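Long-range contacts in glycoside hydrolase family protein (Novosphingobium sp. PP1Y, PDB 6Q2F), which probably hydrolyses alpha-L-rhamnosides, releasing terminal L-rhamnose units, as a sodium-binding alpha-L-rhamnosidase of the glycoside hydrolases: residues A[583-588]-A[596-601]; A[603-608]-A[636-641]; A[622-627]-A[743-748]; A[136-141]-A[503-508]. All blocks are in the same frame, centred on the assembly; numbering follows the deposited sequence.

Contact 1: A[583-588]-A[596-601]; sequences EALEDH and MAMRSH. With NA (sodium ion), chain B.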
# COMPACT_ATOMS: atom_id res chain seq x y z
N GLU A 583 -5.15 6.50 -0.04
CA GLU A 583 -4.08 5.51 -0.09
C GLU A 583 -2.78 6.23 -0.40
O GLU A 583 -2.77 7.43 -0.67
CB GLU A 583 -4.37 4.44 -1.14
CG GLU A 583 -5.56 3.58 -0.85
CD GLU A 583 -5.66 2.36 -1.79
OE1 GLU A 583 -4.86 2.25 -2.74
OE2 GLU A 583 -6.55 1.53 -1.55
N ALA A 584 -1.69 5.50 -0.38
CA ALA A 584 -0.39 6.09 -0.67
C ALA A 584 0.39 5.25 -1.67
O ALA A 584 -0.05 5.06 -2.80
CB ALA A 584 0.40 6.30 0.63
N LEU A 585 1.59 4.81 -1.29
CA LEU A 585 2.45 3.97 -2.13
C LEU A 585 2.00 2.54 -2.31
O LEU A 585 1.99 2.04 -3.39
CB LEU A 585 3.91 4.04 -1.70
CG LEU A 585 4.50 5.42 -1.49
CD1 LEU A 585 5.89 5.36 -0.93
CD2 LEU A 585 4.48 6.21 -2.76
N GLU A 586 1.62 1.92 -1.21
CA GLU A 586 1.08 0.55 -1.16
C GLU A 586 2.13 -0.51 -1.43
O GLU A 586 2.32 -1.42 -0.61
CB GLU A 586 -0.09 0.36 -2.14
CG GLU A 586 -0.70 -1.06 -2.05
CD GLU A 586 -1.88 -1.29 -2.99
OE1 GLU A 586 -1.81 -2.26 -3.75
OE2 GLU A 586 -2.85 -0.51 -2.96
N ASP A 587 2.83 -0.42 -2.57
CA ASP A 587 3.65 -1.50 -3.10
C ASP A 587 5.09 -1.00 -3.29
O ASP A 587 5.39 -0.31 -4.27
CB ASP A 587 3.06 -2.02 -4.41
CG ASP A 587 3.76 -3.26 -4.94
OD1 ASP A 587 4.63 -3.82 -4.25
OD2 ASP A 587 3.40 -3.70 -6.06
N HIS A 588 5.97 -1.38 -2.35
CA HIS A 588 7.40 -1.02 -2.36
C HIS A 588 7.52 0.50 -2.55
O HIS A 588 6.90 1.27 -1.80
CB HIS A 588 8.12 -1.85 -3.40
CG HIS A 588 8.11 -3.31 -3.09
ND1 HIS A 588 7.04 -4.12 -3.37
CD2 HIS A 588 9.04 -4.10 -2.51
CE1 HIS A 588 7.31 -5.36 -2.99
NE2 HIS A 588 8.52 -5.37 -2.46
N MSE A 596 3.36 8.04 5.24
CA MSE A 596 2.55 8.64 6.32
C MSE A 596 2.16 10.06 5.95
O MSE A 596 1.00 10.45 6.08
CB MSE A 596 3.28 8.62 7.67
CG MSE A 596 3.35 7.20 8.24
SE MSE A 596 4.01 7.20 10.09
CE MSE A 596 2.63 8.22 10.93
N ALA A 597 3.13 10.83 5.47
CA ALA A 597 2.84 12.22 5.13
C ALA A 597 1.79 12.29 4.04
O ALA A 597 0.87 13.11 4.09
CB ALA A 597 4.14 12.92 4.70
N MSE A 598 1.88 11.39 3.08
CA MSE A 598 0.95 11.36 1.94
C MSE A 598 -0.49 11.14 2.39
O MSE A 598 -1.42 11.50 1.68
CB MSE A 598 1.38 10.28 0.96
CG MSE A 598 2.63 10.63 0.18
SE MSE A 598 3.45 9.01 -0.51
CE MSE A 598 2.11 8.70 -1.94
N ARG A 599 -0.68 10.57 3.58
CA ARG A 599 -2.02 10.27 4.06
C ARG A 599 -2.44 11.14 5.24
O ARG A 599 -3.59 11.04 5.69
CB ARG A 599 -2.14 8.78 4.42
CG ARG A 599 -2.10 7.85 3.22
CD ARG A 599 -2.20 6.33 3.59
NE ARG A 599 -0.93 5.84 4.07
CZ ARG A 599 -0.54 4.57 4.04
NH1 ARG A 599 -1.35 3.64 3.55
NH2 ARG A 599 0.65 4.24 4.49
N SER A 600 -1.57 12.03 5.71
CA SER A 600 -1.80 12.77 6.94
C SER A 600 -2.92 13.79 6.82
O SER A 600 -3.49 14.20 7.83
CB SER A 600 -0.50 13.46 7.35
OG SER A 600 -0.11 14.38 6.34
N HIS A 601 -3.22 14.22 5.60
CA HIS A 601 -4.28 15.20 5.34
C HIS A 601 -5.62 14.56 5.05
O HIS A 601 -6.64 15.26 5.04
CB HIS A 601 -3.89 16.09 4.15
CG HIS A 601 -2.51 16.67 4.26
ND1 HIS A 601 -2.18 17.65 5.17
CD2 HIS A 601 -1.38 16.43 3.54
CE1 HIS A 601 -0.91 17.97 5.03
NE2 HIS A 601 -0.40 17.24 4.05
NA NA B . -4.54 0.44 -4.35
O HOH W 1 -3.53 9.81 0.74

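Contact 2: A[603-608]-A[636-641]; sequences DIPMAA and YGQNLV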
# COMPACT_ATOMS: atom_id res chain seq x y z
N ASP A 603 -9.05 12.32 5.41
CA ASP A 603 -9.98 12.01 6.50
C ASP A 603 -9.87 10.55 6.90
O ASP A 603 -10.05 10.21 8.08
CB ASP A 603 -11.40 12.32 6.07
CG ASP A 603 -11.59 13.77 5.75
OD1 ASP A 603 -11.32 14.15 4.60
OD2 ASP A 603 -11.99 14.51 6.67
N ILE A 604 -9.62 9.68 5.93
CA ILE A 604 -9.53 8.25 6.21
C ILE A 604 -8.27 7.69 5.54
O ILE A 604 -8.28 7.40 4.34
CB ILE A 604 -10.80 7.53 5.77
CG1 ILE A 604 -12.01 8.18 6.44
CG2 ILE A 604 -10.74 6.08 6.16
CD1 ILE A 604 -13.32 7.86 5.81
N PRO A 605 -7.17 7.58 6.28
CA PRO A 605 -5.99 6.91 5.74
C PRO A 605 -6.34 5.49 5.34
O PRO A 605 -7.11 4.82 6.02
CB PRO A 605 -4.99 6.95 6.90
CG PRO A 605 -5.46 8.12 7.74
CD PRO A 605 -6.95 8.05 7.65
N MSE A 606 -5.80 5.06 4.22
CA MSE A 606 -6.22 3.84 3.60
C MSE A 606 -5.03 3.04 3.08
O MSE A 606 -4.04 3.60 2.59
CB MSE A 606 -7.20 4.14 2.44
CG MSE A 606 -7.86 2.89 1.90
SE MSE A 606 -9.31 3.43 0.75
CE MSE A 606 -9.94 1.66 0.15
N ALA A 607 -5.13 1.73 3.21
CA ALA A 607 -4.11 0.80 2.75
C ALA A 607 -4.81 -0.32 1.99
O ALA A 607 -5.96 -0.17 1.55
CB ALA A 607 -3.30 0.31 3.96
N ALA A 608 -4.12 -1.44 1.80
CA ALA A 608 -4.64 -2.57 1.04
C ALA A 608 -4.15 -3.88 1.66
O ALA A 608 -3.11 -3.92 2.32
CB ALA A 608 -4.23 -2.51 -0.45
N TYR A 636 -2.61 11.49 13.79
CA TYR A 636 -3.25 12.72 13.33
C TYR A 636 -4.73 12.78 13.68
O TYR A 636 -5.39 13.77 13.35
CB TYR A 636 -3.03 12.91 11.82
CG TYR A 636 -1.58 13.20 11.52
CD1 TYR A 636 -0.66 12.16 11.39
CD2 TYR A 636 -1.11 14.52 11.40
CE1 TYR A 636 0.68 12.43 11.14
CE2 TYR A 636 0.24 14.80 11.17
CZ TYR A 636 1.12 13.75 11.03
OH TYR A 636 2.45 13.98 10.79
N GLY A 637 -5.27 11.76 14.35
CA GLY A 637 -6.59 11.84 14.92
C GLY A 637 -7.75 11.51 14.00
O GLY A 637 -8.90 11.72 14.38
N GLN A 638 -7.49 10.96 12.83
CA GLN A 638 -8.55 10.54 11.95
C GLN A 638 -9.33 9.39 12.58
O GLN A 638 -10.50 9.30 12.43
CB GLN A 638 -8.04 10.17 10.58
CG GLN A 638 -7.45 11.31 9.81
CD GLN A 638 -5.96 11.40 9.96
OE1 GLN A 638 -5.40 10.95 10.94
NE2 GLN A 638 -5.32 11.94 8.99
N ASN A 639 -8.60 8.51 13.25
CA ASN A 639 -9.13 7.32 13.92
C ASN A 639 -9.57 6.20 12.97
O ASN A 639 -9.27 5.07 13.19
CB ASN A 639 -10.17 7.62 14.98
CG ASN A 639 -10.44 6.44 15.89
OD1 ASN A 639 -9.55 5.82 16.38
ND2 ASN A 639 -11.67 6.15 16.10
N LEU A 640 -10.28 6.55 11.92
CA LEU A 640 -10.68 5.59 10.94
C LEU A 640 -9.48 5.14 10.10
O LEU A 640 -8.66 5.92 9.75
CB LEU A 640 -11.78 6.16 10.07
CG LEU A 640 -13.11 6.46 10.73
CD1 LEU A 640 -13.99 7.33 9.91
CD2 LEU A 640 -13.84 5.21 11.12
N VAL A 641 -9.40 3.87 9.81
CA VAL A 641 -8.33 3.30 9.01
C VAL A 641 -8.98 2.39 7.99
O VAL A 641 -9.52 1.34 8.36
CB VAL A 641 -7.32 2.50 9.86
CG1 VAL A 641 -6.23 1.93 8.97
CG2 VAL A 641 -6.74 3.34 10.98
O HOH W 2 -12.02 10.91 9.96

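Contact 3: A[622-627]-A[743-748]; sequences LIADMK and PLTGLY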
# COMPACT_ATOMS: atom_id res chain seq x y z
N LEU A 622 2.25 -4.89 2.06
CA LEU A 622 0.89 -4.55 2.44
C LEU A 622 0.72 -4.51 3.96
O LEU A 622 -0.18 -3.83 4.46
CB LEU A 622 -0.09 -5.55 1.81
CG LEU A 622 -0.04 -5.56 0.27
CD1 LEU A 622 -1.14 -6.43 -0.32
CD2 LEU A 622 -0.18 -4.15 -0.25
N ILE A 623 1.54 -5.26 4.69
CA ILE A 623 1.58 -5.12 6.15
C ILE A 623 2.09 -3.73 6.52
O ILE A 623 1.47 -3.00 7.29
CB ILE A 623 2.45 -6.23 6.77
CG1 ILE A 623 1.96 -7.64 6.40
CG2 ILE A 623 2.58 -6.01 8.28
CD1 ILE A 623 0.51 -7.95 6.76
N ALA A 624 3.24 -3.35 5.94
CA ALA A 624 3.77 -2.00 6.15
C ALA A 624 2.78 -0.93 5.70
O ALA A 624 2.59 0.07 6.40
CB ALA A 624 5.10 -1.84 5.40
N ASP A 625 2.11 -1.16 4.57
CA ASP A 625 1.13 -0.20 4.06
C ASP A 625 0.03 0.05 5.09
O ASP A 625 -0.32 1.21 5.37
CB ASP A 625 0.54 -0.73 2.74
CG ASP A 625 -0.38 0.27 2.06
OD1 ASP A 625 -0.16 1.49 2.21
OD2 ASP A 625 -1.35 -0.18 1.39
N MSE A 626 -0.51 -1.02 5.67
CA MSE A 626 -1.57 -0.91 6.65
C MSE A 626 -1.08 -0.33 7.97
O MSE A 626 -1.79 0.42 8.65
CB MSE A 626 -2.21 -2.28 6.91
CG MSE A 626 -3.14 -2.80 5.82
SE MSE A 626 -3.89 -4.56 6.39
CE MSE A 626 -2.30 -5.67 6.21
N LYS A 627 0.12 -0.73 8.38
CA LYS A 627 0.65 -0.24 9.64
C LYS A 627 0.94 1.25 9.54
O LYS A 627 0.65 2.02 10.46
CB LYS A 627 1.90 -1.03 10.04
CG LYS A 627 2.34 -0.82 11.50
CD LYS A 627 1.29 -1.30 12.50
CE LYS A 627 1.79 -1.15 13.97
NZ LYS A 627 0.72 -1.55 14.93
N PRO A 743 10.32 5.19 2.50
CA PRO A 743 9.00 5.07 3.13
C PRO A 743 8.84 3.69 3.77
O PRO A 743 9.69 2.82 3.65
CB PRO A 743 8.04 5.27 1.96
CG PRO A 743 8.79 4.71 0.77
CD PRO A 743 10.24 5.11 1.03
N LEU A 744 7.71 3.51 4.44
CA LEU A 744 7.48 2.26 5.17
C LEU A 744 7.33 1.08 4.21
O LEU A 744 7.89 0.00 4.44
CB LEU A 744 6.25 2.41 6.06
CG LEU A 744 6.44 3.36 7.24
CD1 LEU A 744 5.10 3.76 7.83
CD2 LEU A 744 7.30 2.70 8.33
N THR A 745 6.59 1.27 3.10
CA THR A 745 6.50 0.20 2.11
C THR A 745 7.84 -0.02 1.42
O THR A 745 8.01 -1.05 0.76
CB THR A 745 5.44 0.51 1.05
OG1 THR A 745 5.64 1.83 0.52
CG2 THR A 745 4.03 0.42 1.65
N GLY A 746 8.76 0.92 1.53
CA GLY A 746 10.11 0.75 1.02
C GLY A 746 10.98 0.03 2.03
O GLY A 746 11.58 -1.00 1.71
N LEU A 747 11.04 0.55 3.26
CA LEU A 747 11.87 -0.09 4.29
C LEU A 747 11.46 -1.54 4.49
O LEU A 747 12.31 -2.42 4.65
CB LEU A 747 11.76 0.67 5.61
CG LEU A 747 12.38 2.07 5.77
CD1 LEU A 747 11.89 2.69 7.08
CD2 LEU A 747 13.92 1.99 5.75
N TYR A 748 10.16 -1.80 4.49
CA TYR A 748 9.61 -3.08 4.90
C TYR A 748 8.78 -3.71 3.78
O TYR A 748 7.88 -4.50 4.03
CB TYR A 748 8.79 -2.89 6.18
CG TYR A 748 9.59 -2.15 7.23
CD1 TYR A 748 10.82 -2.64 7.67
CD2 TYR A 748 9.15 -0.94 7.76
CE1 TYR A 748 11.58 -1.97 8.61
CE2 TYR A 748 9.89 -0.25 8.72
CZ TYR A 748 11.10 -0.77 9.13
OH TYR A 748 11.87 -0.09 10.07

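Contact 4: A[136-141]-A[503-508]; sequences WSETGG and DSIEVG. With NA (sodium ion), chain B.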
# COMPACT_ATOMS: atom_id res chain seq x y z
N TRP A 136 -9.58 4.85 -12.17
CA TRP A 136 -9.41 4.73 -10.75
C TRP A 136 -8.24 5.43 -10.17
O TRP A 136 -8.24 5.70 -9.01
CB TRP A 136 -9.36 3.29 -10.29
CG TRP A 136 -8.40 2.39 -10.94
CD1 TRP A 136 -7.08 2.56 -11.07
CD2 TRP A 136 -8.70 1.14 -11.51
NE1 TRP A 136 -6.54 1.50 -11.69
CE2 TRP A 136 -7.52 0.61 -11.98
CE3 TRP A 136 -9.87 0.43 -11.68
CZ2 TRP A 136 -7.47 -0.62 -12.59
CZ3 TRP A 136 -9.81 -0.76 -12.28
CH2 TRP A 136 -8.63 -1.28 -12.73
N SER A 137 -7.27 5.83 -10.97
CA SER A 137 -6.13 6.58 -10.47
C SER A 137 -5.41 7.37 -11.57
O SER A 137 -5.47 7.01 -12.68
CB SER A 137 -5.16 5.68 -9.74
OG SER A 137 -4.29 5.06 -10.60
N GLU A 138 -4.72 8.46 -11.25
CA GLU A 138 -4.61 9.03 -9.94
C GLU A 138 -5.38 10.33 -9.94
O GLU A 138 -6.43 10.41 -9.41
CB GLU A 138 -3.16 9.29 -9.60
CG GLU A 138 -2.93 10.00 -8.28
CD GLU A 138 -3.32 9.18 -7.09
OE1 GLU A 138 -3.59 9.73 -6.05
OE2 GLU A 138 -3.37 7.97 -7.21
N THR A 139 -4.82 11.34 -10.58
CA THR A 139 -5.43 12.65 -10.74
C THR A 139 -4.98 13.16 -12.08
O THR A 139 -4.03 13.85 -12.21
CB THR A 139 -5.08 13.64 -9.61
OG1 THR A 139 -3.71 13.56 -9.29
CG2 THR A 139 -5.88 13.39 -8.40
N GLY A 140 -5.72 12.77 -13.09
CA GLY A 140 -5.37 13.07 -14.46
C GLY A 140 -6.61 13.00 -15.34
O GLY A 140 -7.58 12.29 -15.04
N GLY A 141 -6.57 13.76 -16.43
CA GLY A 141 -7.63 13.79 -17.40
C GLY A 141 -7.32 14.81 -18.48
O GLY A 141 -6.38 15.60 -18.35
N ASP A 503 -6.66 6.74 -5.02
CA ASP A 503 -6.12 5.39 -5.13
C ASP A 503 -4.59 5.45 -4.99
O ASP A 503 -3.98 6.52 -5.03
CB ASP A 503 -6.51 4.82 -6.49
CG ASP A 503 -6.57 3.30 -6.50
OD1 ASP A 503 -6.14 2.67 -5.51
OD2 ASP A 503 -7.05 2.76 -7.52
N SER A 504 -3.99 4.27 -4.80
CA SER A 504 -2.53 4.22 -4.65
C SER A 504 -1.87 4.74 -5.92
O SER A 504 -2.37 4.55 -7.03
CB SER A 504 -2.09 2.79 -4.34
OG SER A 504 -2.59 1.91 -5.32
N ILE A 505 -0.73 5.43 -5.76
CA ILE A 505 -0.21 6.28 -6.83
C ILE A 505 0.93 5.58 -7.57
O ILE A 505 1.82 4.99 -6.96
CB ILE A 505 0.25 7.65 -6.30
CG1 ILE A 505 0.57 8.56 -7.49
CG2 ILE A 505 1.45 7.54 -5.39
CD1 ILE A 505 0.61 10.07 -7.08
N GLU A 506 0.86 5.62 -8.90
CA GLU A 506 1.93 5.15 -9.76
C GLU A 506 1.82 5.95 -11.06
O GLU A 506 1.02 5.60 -11.94
CB GLU A 506 1.84 3.65 -10.01
CG GLU A 506 3.03 3.07 -10.74
CD GLU A 506 2.81 1.61 -11.11
OE1 GLU A 506 1.94 0.95 -10.50
OE2 GLU A 506 3.52 1.13 -12.03
N VAL A 507 2.60 7.03 -11.17
CA VAL A 507 2.49 7.96 -12.29
C VAL A 507 3.85 8.22 -12.93
O VAL A 507 4.02 9.18 -13.69
CB VAL A 507 1.84 9.28 -11.83
CG1 VAL A 507 0.40 9.04 -11.39
CG2 VAL A 507 2.67 9.96 -10.71
N GLY A 508 4.83 7.36 -12.65
CA GLY A 508 6.17 7.56 -13.20
C GLY A 508 7.01 8.47 -12.32
O GLY A 508 6.62 8.85 -11.21
NA NA B . -4.54 0.44 -4.35
O HOH W 3 -7.33 8.12 -7.48
O HOH W 4 -1.57 6.04 -10.37
O HOH W 5 -3.50 2.84 -8.81

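Contact 1: A[583-588]-A[596-601]
Ala584 and Leu585 pack against Met598 and Arg599 within the long loop that leaves strand 579-582 of a (beta/alpha)8 barrel and returns to strand 604-610. Leu585 and Met598, a selenomethionine here, run at about a right angle to each other. The Leu585 methyl CD2 reaches 3.5 Å from the Met598 end methyl CE, with the Met598 selenium just behind, 3.7 Å from the same CD2. A bend at the last torsion of Met598 (chi3 74°) brings CE to 3.8 Å from Ala584 CA, next to the alanine methyl. From nearly the opposite direction comes the Arg599 guanidinium, which lays one face over Ala584 CB; the methyl sits off-centre, 3.7 Å from Arg599 NE, so the small side chain is held between a selenomethionine methyl and a flat cation. The guanidinium is fixed at its rim by outside partners, NE bonding to the backbone O of Asp595. The two backbones are joined by a water bridge: one water donates to Glu583 O and to Met598 O, each at 2.9 Å. Beyond the packing, the side chains of Glu583 and Glu586 turn to the sodium ion, which Asp503, Ser504 and Glu644 also bind. Both glutamate chains are extended beyond CG, and Glu583 OE1 and Glu586 OE2 each lie 2.4 Å from the metal.

Contact 2: A[603-608]-A[636-641]
Ile604 and Leu640 meet through their branches: the Ile604 methyl CG2 lies 4.0 Å from Leu640 CB, while Ile604 CG1 and CD1 approach the Leu640 methyl CD1. With CG1 beside its own backbone N (chi1 -56°), Ile604 presents both arms of its beta branch to the leucine. Replacing Ile604 by an alanine would probably open a gap beside Leu640 CB and CD1 and leave the leucine side chain free to shift. Next along the strand, the Pro605 ring meets two partners, Pro605 CD standing 3.4 Å from Leu640 O and Pro605 CG 4.0 Å from the Gln638 amide carbon CD. Gln638 carries its CB to 3.2 Å from Asp603 O and then bends at chi2 (95°), which turns the amide obliquely across the proline ring; its NE2 is held by Ala602 O. Val641 CA lies 3.6 Å from Pro605 O in a bent CH...O contact. One water donates to Asp603 O and, weakly, to Gln638 O. Further out, Asp603 OD1 accepts from His574 NE2 and Val580 N, and Asn673 binds both Val641 N and Asn639 O. The arrangement is the return end of a beta-alpha-beta crossover: strand 604-610, helix 620-636, left at Gly637, and parallel strand 642-649, whose Ala642 bonds to the backbones of Pro605 and Ala607. Pro605 has no N-H to give to Leu640 O, which meets its CD instead; the other direct contacts are mainly apolar or CH...O, and polar links run through water, Ala602 and Ala642.

Contact 3: A[622-627]-A[743-748]
The backbones of helix 620-636 and the short helix 744-747 come closest at Ala624 and Thr745, whose CA atoms are 5.3 Å apart. At this spacing the Ala624 methyl rests directly on the facing turn: its CB is 3.5 Å from Leu744 O, an oxygen that also accepts from Tyr748 N, and 3.9 Å from Tyr748 CB. The tyrosine ring leads away from the contact, one face over Leu747 CB and its edge against Leu744 CD2. Helix 620-636 belongs to the (beta/alpha)8 barrel, whereas helix 744-747 follows strand 734-737 of a separate mixed sheet, so the packing joins two parts of the fold. Thr745 splits its branches: chi1 of 51° sends the methyl CG2 to 3.8 Å from Asp625 CB, and turns OG1 to the 583-588 loop, where His588 is its partner. Asp625, for its part, directs its carboxylate to Arg599 and strand 604-610, where OD2 takes a weak bond from Ala608 N. The amides that open the short helix are also held, Leu744 N by Asp595 OD1 and Thr745 N by Asp595 OD2.

Contact 4: A[136-141]-A[503-508]
Asp503 presses its CB against the 136-141 backbone, 3.2 Å from Trp136 O and 3.6 Å from Ser137 CB. Its CG, anti to the backbone N (chi1 -154°), carries the carboxylate past the tryptophan, the two side chains lying side by side with ring and carboxylate planes 77° apart. Asp503 OD2 approaches the indole obliquely, 3.6 Å from Trp136 CD1. Asp503 OD1 turns from the tryptophan to the sodium ion, a long 3.0 Å away, and also takes the amide of Ser504, which meets it from above the carboxylate plane. An alanine in place of Asp503 would probably leave the sodium ion short of one ligand, the Ser504 amide without its acceptor and Trp136 CD1 without the carboxylate oxygen beside it. Ser504 adds its OG to the metal at 2.6 Å. Glu138, which follows a cis peptide bond, works on the other part of the segment: its CG packs 3.7 Å from Ile505 CD1, the two side chains crossing at about a right angle, and its CB touches the Val507 methyl CG1. Glu138 OE2 ends 2.7 Å from Asp503 O. Water fills in the polar joints: one molecule accepts from Asp503 N, and two others link Ser137 OG to Glu506 N and to Ser504 O. Both segments are loops after barrel strands 127-131 and 497-502, at the C-terminal ends where (beta/alpha)8 glycoside hydrolases carry their active sites; Glu583, Glu586 and Glu644 complete the sodium site here.

Contacts 1 and 4 share the sodium ion and are joined directly, Ile505 N lying 3.1 Å from Ala584 O in a probable hydrogen bond, with centres about 13 Å apart. Contact 1 also connects the other two: Arg599 NH1 reaches Met606 O of contact 2 at 2.9 Å and forms a salt bridge with Asp625 OD1 of contact 3 at 2.8 Å, while His588 O is 2.7 Å from Thr745 OG1. Contacts 2 and 3 meet where strand 604-610 packs on helix 620-636. Neither touches contact 4; nearest atoms are about 7 and 6 Å away. The side chain of Pro605 is about 13 Å from the sodium ion; that of Asp625, about 7 Å away, touches the sodium ligand Glu586.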